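Local coordinates for DNA polymerase (PDB 1XHZ), which replicates the phage genome from a protein primer by strand displacement, with high processivity and fidelity, and proofreads through its 3'-5' exonuclease activity, at residues A49-V54 and T117-S122. The protein carries 2 engineered substitutions. Numbering follows the deposited sequence.
Sequences AWVLKV and TVIYDS
Thr117 meets Val51 and Val54 where helix 44-53 packs on strand 113-121 of the mixed sheet in the exonuclease domain of this family B polymerase. The local axes pass 8.8 Å apart, and their N-to-C directions differ by 116°, which makes the helix run across the strand. One polar interaction spans the interface: Thr117 OG1 donates to Val51 O at 3.1 Å. The C=O...donor angle of 165° puts the hydroxyl almost straight out from the carbonyl, and the bond gives the hydroxyl of the buried Thr117 an acceptor. A chi1 of -75° sets OG1 beside the backbone N of Thr117, leaving CG2 anti to that N and turned to Val51. That methyl lies 3.9 Å from Val51 CG1, the two side chains crossing nearly perpendicularly. Farther along the strand, the end of the Ile119 side chain comes nearer the helix, CD1 lying 4.4 Å from Val51 CG1; it also touches Phe60 and helix 63-75, while Val51 packs on Leu58 of the adjacent strand 57-60. Beyond the strand, Ser122, which binds single-stranded DNA and is essential for exonucleolysis, has its OG hydrogen-bonded to His61 ND1. Val54 adds a looser contact, its CG2 methyl 3.9 Å from Thr117 OG1.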
loop_
_atom_site.group_PDB
_atom_site.type_symbol
_atom_site.label_atom_id
_atom_site.label_comp_id
_atom_site.label_asym_id
_atom_site.label_seq_id
_atom_site.Cartn_x
_atom_site.Cartn_y
_atom_site.Cartn_z
ATOM N N ALA E 49 -31.591 7.824 7.981
ATOM C CA ALA E 49 -32.557 8.836 7.546
ATOM C C ALA E 49 -31.781 10.118 7.282
ATOM O O ALA E 49 -32.021 10.829 6.302
ATOM C CB ALA E 49 -33.608 9.070 8.630
ATOM N N TRP E 50 -30.837 10.388 8.179
ATOM C CA TRP E 50 -29.986 11.565 8.103
ATOM C C TRP E 50 -29.114 11.445 6.870
ATOM O O TRP E 50 -28.991 12.389 6.086
ATOM C CB TRP E 50 -29.117 11.645 9.357
ATOM C CG TRP E 50 -28.070 12.704 9.306
ATOM C CD1 TRP E 50 -28.257 14.057 9.360
ATOM C CD2 TRP E 50 -26.667 12.497 9.154
ATOM N NE1 TRP E 50 -27.055 14.706 9.249
ATOM C CE2 TRP E 50 -26.061 13.772 9.119
ATOM C CE3 TRP E 50 -25.861 11.357 9.038
ATOM C CZ2 TRP E 50 -24.682 13.938 8.973
ATOM C CZ3 TRP E 50 -24.494 11.521 8.894
ATOM C CH2 TRP E 50 -23.917 12.805 8.860
ATOM N N VAL E 51 -28.513 10.268 6.709
ATOM C CA VAL E 51 -27.651 9.987 5.567
ATOM C C VAL E 51 -28.356 10.310 4.250
ATOM O O VAL E 51 -27.712 10.696 3.269
ATOM C CB VAL E 51 -27.223 8.501 5.551
ATOM C CG1 VAL E 51 -26.555 8.170 4.234
ATOM C CG2 VAL E 51 -26.269 8.223 6.701
ATOM N N LEU E 52 -29.679 10.161 4.234
ATOM C CA LEU E 52 -30.468 10.424 3.035
ATOM C C LEU E 52 -30.818 11.893 2.831
ATOM O O LEU E 52 -30.991 12.344 1.693
ATOM C CB LEU E 52 -31.754 9.590 3.061
ATOM C CG LEU E 52 -31.612 8.098 2.740
ATOM C CD1 LEU E 52 -32.905 7.366 3.049
ATOM C CD2 LEU E 52 -31.239 7.938 1.275
ATOM N N LYS E 53 -30.909 12.651 3.920
ATOM C CA LYS E 53 -31.261 14.064 3.798
ATOM C C LYS E 53 -30.080 15.042 3.653
ATOM O O LYS E 53 -30.222 16.091 3.015
ATOM C CB LYS E 53 -32.141 14.480 4.987
ATOM C CG LYS E 53 -33.515 13.821 5.013
ATOM C CD LYS E 53 -34.626 14.767 4.557
ATOM C CE LYS E 53 -35.951 14.018 4.414
ATOM N NZ LYS E 53 -37.108 14.910 4.114
ATOM N N VAL E 54 -28.920 14.699 4.216
ATOM C CA VAL E 54 -27.744 15.577 4.161
ATOM C C VAL E 54 -27.225 16.014 2.798
ATOM O O VAL E 54 -26.765 17.151 2.651
ATOM C CB VAL E 54 -26.554 14.966 4.901
ATOM C CG1 VAL E 54 -26.706 15.183 6.377
ATOM C CG2 VAL E 54 -26.459 13.489 4.588
ATOM N N THR E 117 -25.802 11.316 -1.880
ATOM C CA THR E 117 -24.984 11.381 -0.683
ATOM C C THR E 117 -23.932 10.295 -0.825
ATOM O O THR E 117 -24.218 9.115 -0.604
ATOM C CB THR E 117 -25.818 11.106 0.577
ATOM O OG1 THR E 117 -26.612 12.261 0.880
ATOM C CG2 THR E 117 -24.913 10.761 1.761
ATOM N N VAL E 118 -22.720 10.693 -1.196
ATOM C CA VAL E 118 -21.637 9.738 -1.382
ATOM C C VAL E 118 -20.911 9.375 -0.098
ATOM O O VAL E 118 -20.585 10.245 0.706
ATOM C CB VAL E 118 -20.592 10.273 -2.347
ATOM C CG1 VAL E 118 -19.619 9.167 -2.704
ATOM C CG2 VAL E 118 -21.265 10.834 -3.576
ATOM N N ILE E 119 -20.661 8.085 0.088
ATOM C CA ILE E 119 -19.940 7.621 1.261
ATOM C C ILE E 119 -18.564 7.154 0.780
ATOM O O ILE E 119 -18.454 6.341 -0.142
ATOM C CB ILE E 119 -20.685 6.467 1.971
ATOM C CG1 ILE E 119 -22.101 6.930 2.337
ATOM C CG2 ILE E 119 -19.915 6.034 3.230
ATOM C CD1 ILE E 119 -22.876 5.952 3.216
ATOM N N TYR E 120 -17.517 7.695 1.395
ATOM C CA TYR E 120 -16.151 7.358 1.017
ATOM C C TYR E 120 -15.403 6.621 2.113
ATOM O O TYR E 120 -15.922 6.419 3.217
ATOM C CB TYR E 120 -15.362 8.622 0.677
ATOM C CG TYR E 120 -15.821 9.357 -0.560
ATOM C CD1 TYR E 120 -16.798 10.348 -0.485
ATOM C CD2 TYR E 120 -15.251 9.086 -1.808
ATOM C CE1 TYR E 120 -17.191 11.058 -1.619
ATOM C CE2 TYR E 120 -15.640 9.785 -2.946
ATOM C CZ TYR E 120 -16.607 10.770 -2.844
ATOM O OH TYR E 120 -16.982 11.473 -3.967
ATOM N N ASP E 121 -14.169 6.232 1.797
ATOM C CA ASP E 121 -13.316 5.529 2.748
ATOM C C ASP E 121 -12.117 6.396 3.115
ATOM O O ASP E 121 -11.314 6.758 2.260
ATOM C CB ASP E 121 -12.840 4.208 2.157
ATOM C CG ASP E 121 -12.022 3.405 3.139
ATOM O OD1 ASP E 121 -12.098 3.694 4.352
ATOM O OD2 ASP E 121 -11.311 2.476 2.699
ATOM N N SER E 122 -12.007 6.734 4.395
ATOM C CA SER E 122 -10.914 7.569 4.866
ATOM C C SER E 122 -9.578 6.842 4.801
ATOM O O SER E 122 -8.537 7.467 4.589
ATOM C CB SER E 122 -11.187 8.024 6.297
ATOM O OG SER E 122 -11.277 6.915 7.166
#